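Local structure of hypothetical protein ebhA (Staphylococcus aureus, 2DGJ) at residues 212-217 with 223-228; 146-151 with 157-162. The protein probably serves as a cell-wall-associated adhesin that binds extracellular matrix, this piece being a rod of alternately connected three-helix bundles from a much longer repeat protein. All blocks are in the same frame, centred on the assembly; numbering follows the deposited sequence.

Interaction 1: 212-217 with 223-228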
loop_
_atom_site.group_PDB
_atom_site.type_symbol
_atom_site.label_atom_id
_atom_site.label_comp_id
_atom_site.label_asym_id
_atom_site.label_seq_id
_atom_site.Cartn_x
_atom_site.Cartn_y
_atom_site.Cartn_z
ATOM N N ASN A 212 64.286 -1.227 -4.643
ATOM C CA ASN A 212 65.130 -1.796 -3.603
ATOM C C ASN A 212 66.061 -2.864 -4.169
ATOM O O ASN A 212 67.183 -3.030 -3.698
ATOM C CB ASN A 212 64.276 -2.389 -2.480
ATOM C CG ASN A 212 63.532 -1.329 -1.690
ATOM O OD1 ASN A 212 63.993 -0.192 -1.566
ATOM N ND2 ASN A 212 62.383 -1.704 -1.137
ATOM N N THR A 213 65.589 -3.592 -5.176
ATOM C CA THR A 213 66.410 -4.628 -5.791
ATOM C C THR A 213 67.541 -3.987 -6.586
ATOM O O THR A 213 68.682 -4.441 -6.523
ATOM C CB THR A 213 65.577 -5.535 -6.727
ATOM O OG1 THR A 213 64.697 -4.727 -7.512
ATOM C CG2 THR A 213 64.757 -6.525 -5.927
ATOM N N ILE A 214 67.229 -2.927 -7.326
ATOM C CA ILE A 214 68.246 -2.234 -8.110
ATOM C C ILE A 214 69.334 -1.667 -7.196
ATOM O O ILE A 214 70.527 -1.802 -7.478
ATOM C CB ILE A 214 67.628 -1.077 -8.933
ATOM C CG1 ILE A 214 66.858 -1.643 -10.129
ATOM C CG2 ILE A 214 68.720 -0.129 -9.411
ATOM C CD1 ILE A 214 66.217 -0.594 -11.023
ATOM N N ASN A 215 68.912 -1.034 -6.106
ATOM C CA ASN A 215 69.852 -0.442 -5.160
ATOM C C ASN A 215 70.855 -1.455 -4.630
ATOM O O ASN A 215 71.996 -1.101 -4.320
ATOM C CB ASN A 215 69.103 0.180 -3.976
ATOM C CG ASN A 215 68.989 1.691 -4.084
ATOM O OD1 ASN A 215 69.988 2.388 -4.277
ATOM N ND2 ASN A 215 67.773 2.207 -3.946
ATOM N N GLY A 216 70.428 -2.713 -4.532
ATOM C CA GLY A 216 71.292 -3.754 -4.007
ATOM C C GLY A 216 72.092 -4.572 -5.001
ATOM O O GLY A 216 72.775 -5.518 -4.606
ATOM N N LEU A 217 72.015 -4.227 -6.281
ATOM C CA LEU A 217 72.753 -4.961 -7.304
ATOM C C LEU A 217 74.248 -4.645 -7.272
ATOM O O LEU A 217 74.648 -3.483 -7.160
ATOM C CB LEU A 217 72.177 -4.660 -8.691
ATOM C CG LEU A 217 71.188 -5.688 -9.256
ATOM C CD1 LEU A 217 70.225 -6.161 -8.174
ATOM C CD2 LEU A 217 70.442 -5.075 -10.436
ATOM N N LEU A 223 75.428 5.784 -10.037
ATOM C CA LEU A 223 74.667 6.605 -10.972
ATOM C C LEU A 223 73.844 5.752 -11.931
ATOM O O LEU A 223 72.798 6.194 -12.421
ATOM C CB LEU A 223 75.599 7.550 -11.752
ATOM C CG LEU A 223 76.761 7.032 -12.606
ATOM C CD1 LEU A 223 76.255 6.186 -13.762
ATOM C CD2 LEU A 223 77.529 8.230 -13.145
ATOM N N GLN A 224 74.316 4.539 -12.210
ATOM C CA GLN A 224 73.583 3.639 -13.090
ATOM C C GLN A 224 72.309 3.267 -12.353
ATOM O O GLN A 224 71.246 3.127 -12.955
ATOM C CB GLN A 224 74.400 2.383 -13.395
ATOM C CG GLN A 224 75.548 2.597 -14.371
ATOM C CD GLN A 224 76.314 1.322 -14.659
ATOM O OE1 GLN A 224 76.837 0.681 -13.747
ATOM N NE2 GLN A 224 76.391 0.950 -15.932
ATOM N N LYS A 225 72.431 3.120 -11.036
ATOM C CA LYS A 225 71.291 2.782 -10.200
ATOM C C LYS A 225 70.316 3.947 -10.190
ATOM O O LYS A 225 69.100 3.739 -10.196
ATOM C CB LYS A 225 71.749 2.471 -8.771
ATOM C CG LYS A 225 72.588 1.208 -8.659
ATOM C CD LYS A 225 72.998 0.926 -7.224
ATOM C CE LYS A 225 73.765 -0.387 -7.113
ATOM N NZ LYS A 225 74.187 -0.670 -5.710
ATOM N N ASP A 226 70.843 5.171 -10.178
ATOM C CA ASP A 226 69.995 6.359 -10.175
ATOM C C ASP A 226 69.163 6.380 -11.447
ATOM O O ASP A 226 67.944 6.501 -11.397
ATOM C CB ASP A 226 70.831 7.635 -10.091
ATOM C CG ASP A 226 71.642 7.720 -8.811
ATOM O OD1 ASP A 226 71.099 7.355 -7.745
ATOM O OD2 ASP A 226 72.811 8.158 -8.864
ATOM N N ASN A 227 69.832 6.254 -12.586
ATOM C CA ASN A 227 69.156 6.243 -13.879
ATOM C C ASN A 227 68.001 5.240 -13.869
ATOM O O ASN A 227 66.845 5.601 -14.080
ATOM C CB ASN A 227 70.155 5.876 -14.982
ATOM C CG ASN A 227 69.490 5.683 -16.337
ATOM O OD1 ASN A 227 68.747 6.545 -16.807
ATOM N ND2 ASN A 227 69.762 4.548 -16.972
ATOM N N LEU A 228 68.328 3.979 -13.609
ATOM C CA LEU A 228 67.331 2.913 -13.565
ATOM C C LEU A 228 66.223 3.193 -12.559
ATOM O O LEU A 228 65.048 2.964 -12.842
ATOM C CB LEU A 228 68.017 1.582 -13.236
ATOM C CG LEU A 228 68.475 0.690 -14.399
ATOM C CD1 LEU A 228 68.826 1.517 -15.617
ATOM C CD2 LEU A 228 69.666 -0.127 -13.946
#
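The turn between helices 199-215 and 222-234 of a GA-module three-helix bundle is clasped here by Lys225, whose side chain reaches back to the backbone carbonyls of Asn215 and Leu217, where the chain leaves helix 199-215. Its CG is anti to the carbonyl carbon (chi1 -67°) and the chain runs fully extended from there, which carries the ammonium group across the gap to the backbone of 215-217. Lys225 NZ donates to Asn215 O at 2.6 Å, approaching from above the carbonyl plane, 46° out of it, rather than along a lone pair. A second, weak bond joins Lys225 NZ to Leu217 O at 3.2 Å. One amine thus grips the carbonyls of the residues before and after Gly216, tying helix 222-234 to the backbone of 215-217. The methylenes are used as well: Lys225 CE lies 3.6 Å from Ile214 O, and Lys225 CB rests 4.0 Å from Ile214 CG2.

Deeper in, the contact turns apolar. Ile214 CD1 meets Leu228 CB at 3.6 Å, the two side chains crossing at about a right angle, and both residues are buried. Leu228 also touches Val244 of helix 238-250, and Ile214 packs on Val232 further along helix 222-234. A lysine holding two carbonyls beside a buried Ile-Leu contact joins two consecutive antiparallel helices of this GA-type three-helix bundle.

Interaction 2: 146-151 with 157-162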
loop_
_atom_site.group_PDB
_atom_site.type_symbol
_atom_site.label_atom_id
_atom_site.label_comp_id
_atom_site.label_asym_id
_atom_site.label_seq_id
_atom_site.Cartn_x
_atom_site.Cartn_y
_atom_site.Cartn_z
ATOM N N GLN A 146 44.789 1.236 -16.198
ATOM C CA GLN A 146 45.888 0.501 -15.583
ATOM C C GLN A 146 45.482 -0.253 -14.316
ATOM O O GLN A 146 46.061 -1.294 -13.998
ATOM C CB GLN A 146 47.023 1.480 -15.273
ATOM C CG GLN A 146 48.318 0.867 -14.727
ATOM C CD GLN A 146 48.233 0.522 -13.257
ATOM O OE1 GLN A 146 47.604 1.232 -12.473
ATOM N NE2 GLN A 146 48.883 -0.566 -12.873
ATOM N N ASN A 147 44.482 0.260 -13.606
ATOM C CA ASN A 147 44.035 -0.388 -12.376
ATOM C C ASN A 147 43.393 -1.739 -12.663
ATOM O O ASN A 147 43.418 -2.635 -11.822
ATOM C CB ASN A 147 43.048 0.495 -11.615
ATOM C CG ASN A 147 42.731 -0.053 -10.231
ATOM O OD1 ASN A 147 43.601 -0.121 -9.365
ATOM N ND2 ASN A 147 41.488 -0.462 -10.026
ATOM N N TYR A 148 42.809 -1.881 -13.848
ATOM C CA TYR A 148 42.201 -3.148 -14.233
ATOM C C TYR A 148 43.278 -4.002 -14.884
ATOM O O TYR A 148 43.494 -5.153 -14.502
ATOM C CB TYR A 148 41.072 -2.946 -15.247
ATOM C CG TYR A 148 40.676 -4.233 -15.934
ATOM C CD1 TYR A 148 39.866 -5.173 -15.298
ATOM C CD2 TYR A 148 41.180 -4.550 -17.197
ATOM C CE1 TYR A 148 39.573 -6.396 -15.894
ATOM C CE2 TYR A 148 40.895 -5.774 -17.802
ATOM C CZ TYR A 148 40.095 -6.692 -17.143
ATOM O OH TYR A 148 39.833 -7.912 -17.721
ATOM N N LEU A 149 43.947 -3.411 -15.872
ATOM C CA LEU A 149 45.005 -4.072 -16.621
ATOM C C LEU A 149 46.075 -4.731 -15.759
ATOM O O LEU A 149 46.416 -5.891 -15.979
ATOM C CB LEU A 149 45.661 -3.077 -17.581
ATOM C CG LEU A 149 45.225 -3.096 -19.054
ATOM C CD1 LEU A 149 43.897 -3.812 -19.232
ATOM C CD2 LEU A 149 45.136 -1.669 -19.560
ATOM N N ASP A 150 46.606 -4.002 -14.779
ATOM C CA ASP A 150 47.639 -4.564 -13.912
ATOM C C ASP A 150 47.077 -5.223 -12.659
ATOM O O ASP A 150 47.804 -5.461 -11.697
ATOM C CB ASP A 150 48.663 -3.494 -13.507
ATOM C CG ASP A 150 49.595 -3.120 -14.644
ATOM O OD1 ASP A 150 49.736 -3.933 -15.579
ATOM O OD2 ASP A 150 50.197 -2.027 -14.601
ATOM N N ALA A 151 45.785 -5.515 -12.674
ATOM C CA ALA A 151 45.150 -6.163 -11.534
ATOM C C ALA A 151 45.491 -7.643 -11.607
ATOM O O ALA A 151 45.729 -8.163 -12.698
ATOM C CB ALA A 151 43.641 -5.971 -11.603
ATOM N N ASN A 157 39.639 -11.289 -14.177
ATOM C CA ASN A 157 38.687 -12.280 -14.665
ATOM C C ASN A 157 37.352 -12.192 -13.941
ATOM O O ASN A 157 36.297 -12.359 -14.550
ATOM C CB ASN A 157 39.270 -13.689 -14.512
ATOM C CG ASN A 157 40.276 -14.027 -15.599
ATOM O OD1 ASN A 157 40.774 -13.140 -16.299
ATOM N ND2 ASN A 157 40.587 -15.315 -15.741
ATOM N N ALA A 158 37.403 -11.926 -12.640
ATOM C CA ALA A 158 36.190 -11.824 -11.842
ATOM C C ALA A 158 35.353 -10.642 -12.311
ATOM O O ALA A 158 34.129 -10.718 -12.354
ATOM C CB ALA A 158 36.543 -11.671 -10.368
ATOM N N TYR A 159 36.025 -9.553 -12.667
ATOM C CA TYR A 159 35.343 -8.353 -13.132
ATOM C C TYR A 159 34.716 -8.581 -14.507
ATOM O O TYR A 159 33.549 -8.264 -14.725
ATOM C CB TYR A 159 36.322 -7.177 -13.202
ATOM C CG TYR A 159 35.684 -5.904 -13.722
ATOM C CD1 TYR A 159 34.713 -5.240 -12.976
ATOM C CD2 TYR A 159 36.027 -5.387 -14.969
ATOM C CE1 TYR A 159 34.095 -4.090 -13.463
ATOM C CE2 TYR A 159 35.419 -4.241 -15.464
ATOM C CZ TYR A 159 34.452 -3.597 -14.706
ATOM O OH TYR A 159 33.846 -2.457 -15.184
ATOM N N THR A 160 35.502 -9.118 -15.434
ATOM C CA THR A 160 35.012 -9.383 -16.782
ATOM C C THR A 160 33.795 -10.301 -16.731
ATOM O O THR A 160 32.853 -10.145 -17.502
ATOM C CB THR A 160 36.104 -10.047 -17.647
ATOM O OG1 THR A 160 37.128 -9.086 -17.943
ATOM C CG2 THR A 160 35.505 -10.586 -18.951
ATOM N N GLN A 161 33.828 -11.260 -15.815
ATOM C CA GLN A 161 32.736 -12.211 -15.663
ATOM C C GLN A 161 31.494 -11.480 -15.164
ATOM O O GLN A 161 30.417 -11.579 -15.765
ATOM C CB GLN A 161 33.143 -13.304 -14.675
ATOM C CG GLN A 161 32.248 -14.540 -14.703
ATOM C CD GLN A 161 32.778 -15.658 -13.818
ATOM O OE1 GLN A 161 32.227 -16.756 -13.797
ATOM N NE2 GLN A 161 33.854 -15.382 -13.082
ATOM N N ALA A 162 31.655 -10.742 -14.069
ATOM C CA ALA A 162 30.554 -9.990 -13.478
ATOM C C ALA A 162 29.818 -9.144 -14.511
ATOM O O ALA A 162 28.599 -9.226 -14.630
ATOM C CB ALA A 162 31.074 -9.098 -12.365
#
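Tyr148, Tyr159 and Thr160 carry this contact between the short helix 146-149 and helix 153-170, with Tyr148 contributing by far the largest share of the buried surface. Its CG is anti to the backbone N (chi1 165°), which sends the ring across the gap to helix 153-170. There Tyr148 CE1 comes 3.8 Å from Tyr159 CD2, and Tyr148 CD1 is 3.9 Å from the same carbon. The centroids of the two rings are 5.8 Å apart and their planes are inclined by 58°, an oblique pair that rests on van der Waals touch. Tyr159, buried, also lies against Thr142 and Leu143 of helix 139-144.

At the far end of the Tyr148 ring, its OH lies 3.0 Å from Thr160 OG1, the two side chains crossing at about a right angle. Each hydroxyl makes a weak hydrogen bond to Arg156 O, so this backbone carbonyl gathers the polar side of the contact.

Behind the tyrosine, Gln146 NE2 donates to Asp150 OD2 at 2.6 Å with a nearly straight bond (179°), spanning the short helix. Asp150 OD2 also accepts from Val238 N, and Asn147 OD1 from Ala200 N, which fastens helix 146-149 to the following GA module. The arrangement is that of a bent helical connection in a FIVAR three-helix bundle, with its tyrosine reaching forward to the helix that follows.

Overall arrangement
The two contacts follow one another along the rod, interaction 2 in the FIVAR range and interaction 1 in the GA range after it; their centres lie 32 Å apart and their nearest atoms about 16 Å, without touching. Both are partly buried and both bridge neighbouring helical segments across a five-residue gap. Interaction 1, near the far end of the chain, joins a buried aliphatic pair to a charged amine on backbone carbonyls. Interaction 2 instead relies on an oblique aromatic pair and neighbouring hydroxyls, and buries about half as much surface (135 against 262 Å²). Helix 199-215 relates them physically: its start touches 146-151 and its end supplies 212-215.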